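Precorrin-6Y C5,15-methyltransferase (Decarboxylating) (Geobacter metallireducens, PDB 3E05) probably transfers methyl groups from S-adenosyl-methionine to a precorrin intermediate of cobalamin biosynthesis, this chain being the C-terminal domain of the longer protein. Local coordinates at residues Glu122-Ile125 against Asp126-Arg130; Ala97-Pro100 against Glu101-Asp105; Leu140-Thr144 against Leu145-Thr149. One frame throughout, in Å; residues are numbered along the deposited sequence.

Interaction 1 (Glu122-Ile125 against Asp126-Arg130); sequences EEII and DAVDR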
loop_
_atom_site.group_PDB
_atom_site.type_symbol
_atom_site.label_atom_id
_atom_site.label_comp_id
_atom_site.label_asym_id
_atom_site.label_seq_id
_atom_site.Cartn_x
_atom_site.Cartn_y
_atom_site.Cartn_z
ATOM N N GLU D 122 5.779 -10.869 25.991
ATOM C CA GLU D 122 6.877 -10.369 26.815
ATOM C C GLU D 122 7.716 -11.521 27.357
ATOM O O GLU D 122 8.952 -11.473 27.353
ATOM C CB GLU D 122 6.341 -9.522 27.976
ATOM C CG GLU D 122 7.374 -8.540 28.513
ATOM C CD GLU D 122 6.920 -7.802 29.756
ATOM O OE1 GLU D 122 5.698 -7.706 30.014
ATOM O OE2 GLU D 122 7.805 -7.311 30.482
ATOM N N GLU D 123 7.023 -12.557 27.808
ATOM C CA GLU D 123 7.659 -13.726 28.380
ATOM C C GLU D 123 8.453 -14.493 27.325
ATOM O O GLU D 123 9.532 -15.015 27.618
ATOM C CB GLU D 123 6.615 -14.621 29.051
ATOM C CG GLU D 123 5.936 -13.964 30.257
ATOM C CD GLU D 123 4.641 -13.206 29.928
ATOM O OE1 GLU D 123 4.329 -12.960 28.737
ATOM O OE2 GLU D 123 3.923 -12.848 30.889
ATOM N N ILE D 124 7.935 -14.532 26.095
ATOM C CA ILE D 124 8.644 -15.169 24.982
ATOM C C ILE D 124 9.904 -14.395 24.593
ATOM O O ILE D 124 10.959 -15.006 24.404
ATOM C CB ILE D 124 7.727 -15.405 23.754
ATOM C CG1 ILE D 124 6.772 -16.563 24.025
ATOM C CG2 ILE D 124 8.554 -15.699 22.477
ATOM C CD1 ILE D 124 5.587 -16.634 23.062
ATOM N N ILE D 125 9.797 -13.067 24.478
ATOM C CA ILE D 125 10.940 -12.233 24.105
ATOM C C ILE D 125 12.048 -12.327 25.162
ATOM O O ILE D 125 13.219 -12.498 24.819
ATOM C CB ILE D 125 10.526 -10.767 23.742
ATOM C CG1 ILE D 125 9.872 -10.757 22.346
ATOM C CG2 ILE D 125 11.732 -9.825 23.720
ATOM C CD1 ILE D 125 9.225 -9.432 21.945
ATOM N N ASP D 126 11.662 -12.268 26.437
ATOM C CA ASP D 126 12.605 -12.432 27.549
ATOM C C ASP D 126 13.346 -13.759 27.483
ATOM O O ASP D 126 14.574 -13.785 27.580
ATOM C CB ASP D 126 11.887 -12.310 28.894
ATOM C CG ASP D 126 11.575 -10.878 29.257
ATOM O OD1 ASP D 126 11.379 -10.606 30.454
ATOM O OD2 ASP D 126 11.516 -10.024 28.347
ATOM N N ALA D 127 12.590 -14.843 27.294
ATOM C CA ALA D 127 13.145 -16.191 27.208
ATOM C C ALA D 127 14.067 -16.366 25.997
ATOM O O ALA D 127 15.155 -16.925 26.128
ATOM C CB ALA D 127 12.037 -17.219 27.207
ATOM N N VAL D 128 13.637 -15.861 24.836
ATOM C CA VAL D 128 14.450 -15.860 23.610
ATOM C C VAL D 128 15.742 -15.051 23.745
ATOM O O VAL D 128 16.804 -15.501 23.301
ATOM C CB VAL D 128 13.641 -15.330 22.372
ATOM C CG1 VAL D 128 14.567 -15.033 21.211
ATOM C CG2 VAL D 128 12.603 -16.335 21.952
ATOM N N ASP D 129 15.636 -13.862 24.338
ATOM C CA ASP D 129 16.769 -12.947 24.534
ATOM C C ASP D 129 17.884 -13.589 25.373
ATOM O O ASP D 129 19.068 -13.450 25.053
ATOM C CB ASP D 129 16.280 -11.644 25.182
ATOM C CG ASP D 129 17.416 -10.743 25.657
ATOM O OD1 ASP D 129 18.163 -10.201 24.809
ATOM O OD2 ASP D 129 17.539 -10.553 26.890
ATOM N N ARG D 130 17.493 -14.315 26.419
ATOM C CA ARG D 130 18.445 -15.019 27.284
ATOM C C ARG D 130 19.221 -16.099 26.540
ATOM O O ARG D 130 20.415 -16.302 26.784
ATOM C CB ARG D 130 17.731 -15.602 28.510
ATOM C CG ARG D 130 17.492 -14.559 29.581
ATOM C CD ARG D 130 16.206 -14.786 30.351
ATOM N NE ARG D 130 16.421 -15.525 31.609
ATOM C CZ ARG D 130 15.792 -15.253 32.764
ATOM N NH1 ARG D 130 16.056 -15.989 33.851
ATOM N NH2 ARG D 130 14.912 -14.242 32.844
#
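Ile-124 and Val-128 lie one turn apart on the buried face of helix 121-131, the helical link of the beta-alpha-beta unit that runs from strand 111-114 to strand 137-142. Their side chains cross at a slant and meet through methyl groups, CG2 of Ile-124 standing 4.1 Å from CG2 of Val-128. This is the tight side: Ile-47 of strand 43-47 touches both, while Ile-114 packs on Ile-124 and Val-112 on Val-128. Ile-125 is also buried, but against Phe-154 and Leu-155 of helix 145-157. Four successive i to i+4 backbone bonds hold the turns together, among them Val-128 N to Ile-124 O at 2.8 Å and Asp-129 N to Ile-125 O at 2.8 Å.

The acidic side is looser. Glu-122 and Glu-123 are exposed, and the nearest carboxylate oxygens of Glu-122 and Asp-126, OE2 and OD1, remain 4.9 Å apart, a separation at which the like charges may repel weakly. Asp-126 has CG beside its own backbone N (chi1 -77°), which turns the carboxylate back over the preceding turn. OD2 takes a hydrogen bond from NE2 of His-158, although it also lies 3.1 Å from another acceptor, the carbonyl oxygen O of Glu-122.

Interaction 2 (Ala97-Pro100 against Glu101-Asp105); sequences AFAP and EGLDD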
loop_
_atom_site.group_PDB
_atom_site.type_symbol
_atom_site.label_atom_id
_atom_site.label_comp_id
_atom_site.label_asym_id
_atom_site.label_seq_id
_atom_site.Cartn_x
_atom_site.Cartn_y
_atom_site.Cartn_z
ATOM N N ALA D 97 4.045 -27.356 22.444
ATOM C CA ALA D 97 4.349 -26.498 23.591
ATOM C C ALA D 97 3.624 -25.163 23.531
ATOM O O ALA D 97 3.237 -24.703 22.455
ATOM C CB ALA D 97 5.857 -26.263 23.688
ATOM N N PHE D 98 3.460 -24.555 24.703
ATOM C CA PHE D 98 2.904 -23.215 24.851
ATOM C C PHE D 98 4.050 -22.332 25.339
ATOM O O PHE D 98 4.204 -22.120 26.545
ATOM C CB PHE D 98 1.727 -23.253 25.849
ATOM C CG PHE D 98 0.994 -21.932 26.035
ATOM C CD1 PHE D 98 1.111 -20.883 25.124
ATOM C CD2 PHE D 98 0.145 -21.763 27.129
ATOM C CE1 PHE D 98 0.417 -19.683 25.313
ATOM C CE2 PHE D 98 -0.555 -20.571 27.327
ATOM C CZ PHE D 98 -0.419 -19.532 26.416
ATOM N N ALA D 99 4.855 -21.835 24.391
ATOM C CA ALA D 99 6.053 -21.033 24.687
ATOM C C ALA D 99 5.755 -19.855 25.623
ATOM O O ALA D 99 4.699 -19.227 25.488
ATOM C CB ALA D 99 6.689 -20.542 23.396
ATOM N N PRO D 100 6.682 -19.526 26.558
ATOM C CA PRO D 100 8.079 -19.950 26.766
ATOM C C PRO D 100 8.337 -21.362 27.327
ATOM O O PRO D 100 9.504 -21.762 27.433
ATOM C CB PRO D 100 8.631 -18.883 27.721
ATOM C CG PRO D 100 7.450 -18.433 28.496
ATOM C CD PRO D 100 6.265 -18.535 27.572
ATOM N N GLU D 101 7.279 -22.091 27.688
ATOM C CA GLU D 101 7.410 -23.506 28.056
ATOM C C GLU D 101 7.864 -24.307 26.841
ATOM O O GLU D 101 7.442 -24.031 25.717
ATOM C CB GLU D 101 6.084 -24.084 28.560
ATOM C CG GLU D 101 5.548 -23.479 29.855
ATOM C CD GLU D 101 4.304 -24.198 30.361
ATOM O OE1 GLU D 101 4.237 -24.472 31.577
ATOM O OE2 GLU D 101 3.398 -24.494 29.547
ATOM N N GLY D 102 8.736 -25.284 27.070
ATOM C CA GLY D 102 9.236 -26.118 25.991
ATOM C C GLY D 102 10.440 -25.571 25.248
ATOM O O GLY D 102 10.933 -26.205 24.320
ATOM N N LEU D 103 10.914 -24.392 25.639
ATOM C CA LEU D 103 12.128 -23.835 25.037
ATOM C C LEU D 103 13.386 -24.408 25.678
ATOM O O LEU D 103 14.453 -24.397 25.071
ATOM C CB LEU D 103 12.155 -22.303 25.133
ATOM C CG LEU D 103 11.058 -21.471 24.460
ATOM C CD1 LEU D 103 11.303 -19.994 24.732
ATOM C CD2 LEU D 103 10.978 -21.722 22.968
ATOM N N ASP D 104 13.248 -24.909 26.904
ATOM C CA ASP D 104 14.404 -25.341 27.699
ATOM C C ASP D 104 15.147 -26.540 27.111
ATOM O O ASP D 104 16.372 -26.577 27.136
ATOM C CB ASP D 104 13.989 -25.605 29.151
ATOM C CG ASP D 104 13.454 -24.360 29.838
ATOM O OD1 ASP D 104 14.042 -23.271 29.652
ATOM O OD2 ASP D 104 12.439 -24.473 30.561
ATOM N N ASP D 105 14.404 -27.495 26.559
ATOM C CA ASP D 105 14.993 -28.704 25.977
ATOM C C ASP D 105 15.603 -28.492 24.585
ATOM O O ASP D 105 16.323 -29.364 24.079
ATOM C CB ASP D 105 13.951 -29.828 25.922
ATOM C CG ASP D 105 13.705 -30.475 27.283
ATOM O OD1 ASP D 105 13.912 -29.809 28.327
ATOM O OD2 ASP D 105 13.294 -31.656 27.307
#
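With CG beside the backbone N (chi1 -61°), Leu-103 folds its side chain back over the Pro-100 carbonyl: CG lies 3.4 Å from Pro-100 O, and CD1 reaches 4.2 Å from Pro-100 CB. Glu-101 has a similar first torsion (chi1 -65°), and its CB rests 3.4 Å from Phe-98 O before the extended chain continues along the exposed side. The backbone makes a type II beta turn from Pro-100 to Leu-103, closed by a weak hydrogen bond from Leu-103 N to Pro-100 O at 3.5 Å. A second weak bond, from Glu-101 N to Phe-98 O at 3.3 Å, spans the cis peptide between Ala-99 and Pro-100.

Gly-102 occupies the third position of the turn with a positive phi of 86°, its CA 4.1 Å from the methyl carbon CB of Ala-97. That methyl lies 3.4 Å from Glu-101 O, while Ala-99 CA makes a CH...O contact with the same oxygen at 3.5 Å. Leu-103 is buried against Leu-70 and Trp-45, and its carbonyl accepts a hydrogen bond from Arg-131. Both conventional hydrogen bonds across the contact are weak, so the cis proline, the glycine and the burial of Leu-103 probably help to set this bend after strand 92-96.

Interaction 3 (Leu140-Thr144 against Leu145-Thr149); sequences LNAVT and LDTLT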
loop_
_atom_site.group_PDB
_atom_site.type_symbol
_atom_site.label_atom_id
_atom_site.label_comp_id
_atom_site.label_asym_id
_atom_site.label_seq_id
_atom_site.Cartn_x
_atom_site.Cartn_y
_atom_site.Cartn_z
ATOM N N LEU D 140 9.611 -11.114 13.864
ATOM C CA LEU D 140 8.214 -11.327 14.236
ATOM C C LEU D 140 7.334 -10.731 13.177
ATOM O O LEU D 140 7.636 -9.679 12.623
ATOM C CB LEU D 140 7.839 -10.655 15.559
ATOM C CG LEU D 140 8.645 -10.791 16.832
ATOM C CD1 LEU D 140 9.711 -9.734 16.852
ATOM C CD2 LEU D 140 7.710 -10.625 18.014
ATOM N N ASN D 141 6.233 -11.414 12.885
ATOM C CA ASN D 141 5.212 -10.838 12.007
ATOM C C ASN D 141 4.016 -10.402 12.845
ATOM O O ASN D 141 3.403 -11.206 13.564
ATOM C CB ASN D 141 4.770 -11.818 10.919
ATOM C CG ASN D 141 5.809 -11.987 9.795
ATOM O OD1 ASN D 141 5.545 -12.692 8.835
ATOM N ND2 ASN D 141 6.950 -11.331 9.899
ATOM N N ALA D 142 3.697 -9.118 12.782
ATOM C CA ALA D 142 2.596 -8.578 13.584
ATOM C C ALA D 142 1.504 -8.079 12.658
ATOM O O ALA D 142 1.809 -7.402 11.680
ATOM C CB ALA D 142 3.093 -7.460 14.444
ATOM N N VAL D 143 0.242 -8.357 12.984
ATOM C CA VAL D 143 -0.884 -7.801 12.212
ATOM C C VAL D 143 -1.788 -6.857 13.044
ATOM O O VAL D 143 -2.590 -6.095 12.509
ATOM C CB VAL D 143 -1.680 -8.931 11.471
ATOM C CG1 VAL D 143 -2.575 -9.702 12.415
ATOM C CG2 VAL D 143 -2.507 -8.365 10.320
ATOM N N THR D 144 -1.638 -6.908 14.362
ATOM C CA THR D 144 -2.370 -6.005 15.225
ATOM C C THR D 144 -1.428 -4.923 15.717
ATOM O O THR D 144 -0.207 -5.099 15.724
ATOM C CB THR D 144 -2.992 -6.731 16.436
ATOM O OG1 THR D 144 -1.954 -7.168 17.307
ATOM C CG2 THR D 144 -3.858 -7.913 16.011
ATOM N N LEU D 145 -2.011 -3.800 16.130
ATOM C CA LEU D 145 -1.258 -2.679 16.645
ATOM C C LEU D 145 -0.631 -2.978 18.012
ATOM O O LEU D 145 0.520 -2.600 18.259
ATOM C CB LEU D 145 -2.184 -1.460 16.728
ATOM C CG LEU D 145 -1.624 -0.116 17.160
ATOM C CD1 LEU D 145 -0.468 0.288 16.249
ATOM C CD2 LEU D 145 -2.750 0.917 17.147
ATOM N N ASP D 146 -1.378 -3.652 18.889
ATOM C CA ASP D 146 -0.844 -4.071 20.200
ATOM C C ASP D 146 0.422 -4.926 20.071
ATOM O O ASP D 146 1.419 -4.675 20.745
ATOM C CB ASP D 146 -1.896 -4.819 21.034
ATOM C CG ASP D 146 -1.415 -5.113 22.455
ATOM O OD1 ASP D 146 -1.233 -4.150 23.238
ATOM O OD2 ASP D 146 -1.215 -6.305 22.785
ATOM N N THR D 147 0.385 -5.913 19.180
ATOM C CA THR D 147 1.544 -6.788 18.990
ATOM C C THR D 147 2.705 -5.972 18.460
ATOM O O THR D 147 3.789 -6.046 19.013
ATOM C CB THR D 147 1.215 -8.005 18.118
ATOM O OG1 THR D 147 0.219 -8.788 18.789
ATOM C CG2 THR D 147 2.453 -8.872 17.885
ATOM N N LEU D 148 2.453 -5.149 17.441
ATOM C CA LEU D 148 3.479 -4.266 16.872
ATOM C C LEU D 148 4.127 -3.339 17.920
ATOM O O LEU D 148 5.353 -3.235 17.976
ATOM C CB LEU D 148 2.907 -3.463 15.691
ATOM C CG LEU D 148 3.742 -2.319 15.094
ATOM C CD1 LEU D 148 5.076 -2.816 14.525
ATOM C CD2 LEU D 148 2.931 -1.515 14.059
ATOM N N THR D 149 3.293 -2.690 18.739
ATOM C CA THR D 149 3.726 -1.746 19.775
ATOM C C THR D 149 4.579 -2.415 20.842
ATOM O O THR D 149 5.680 -1.949 21.157
ATOM C CB THR D 149 2.486 -1.096 20.459
ATOM O OG1 THR D 149 1.914 -0.134 19.566
ATOM C CG2 THR D 149 2.837 -0.407 21.771
#
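Thr-144 OG1 is gripped by two groups of Thr-147: the backbone N donates to it at 3.2 Å and the hydroxyl OG1 donates at 3.1 Å. Thr-144 has its hydroxyl between the backbone N and the carbonyl carbon (chi1 68°), which turns OG1 toward the first turn of helix 145-157. Thr-147 places its own OG1 beside its backbone N (chi1 -63°), letting both donors converge on one oxygen; the amide bond is fairly straight, with 158° at the hydrogen. The main chain reinforces this start, since Leu-148 N donates to Thr-144 O at 3.2 Å.

On the apolar side, Ala-142 at the end of strand 137-142 directs its methyl at the helix. Its CB meets Thr-147 CG2 at 3.8 Å and Leu-148 CB at 4.2 Å, so the end of the strand packs directly on the first turn of the helix. Leu-148 carries on into the interior against Tyr-188 and Ile-190 of strand 180-193. The turn also lies at subunit boundaries: Glu-177 of a second subunit packs on Thr-144 and Leu-145, while Leu-145 and Leu-148 touch Leu-148 and Leu-145 of a third subunit. A threonine whose side chain accepts a hydrogen bond from the amide three residues on is a classic N-cap, here at the strand-to-helix turn after a parallel strand of a Rossmann-like methyltransferase fold.

Along the chain, interaction 2 comes first, in the loop between strands 92-96 and 111-114, followed by interaction 1 on helix 121-131 and interaction 3 where strand 137-142 gives way to helix 145-157. Interactions 1 and 2 have centres 11 Å apart and touch directly: Ala-127 CB lies 3.8 Å from both Pro-100 CB and Leu-103 CD1, so the turn packs against the helix. Interaction 3 lies 16 Å from interaction 1 and 22 Å from interaction 2, centre to centre, without touching either. Interactions 1 and 2 pack against the mixed sheet, while interaction 3 includes the end of one of its strands; only interaction 3 also meets other subunits, linking this part of the fold to the tetramer.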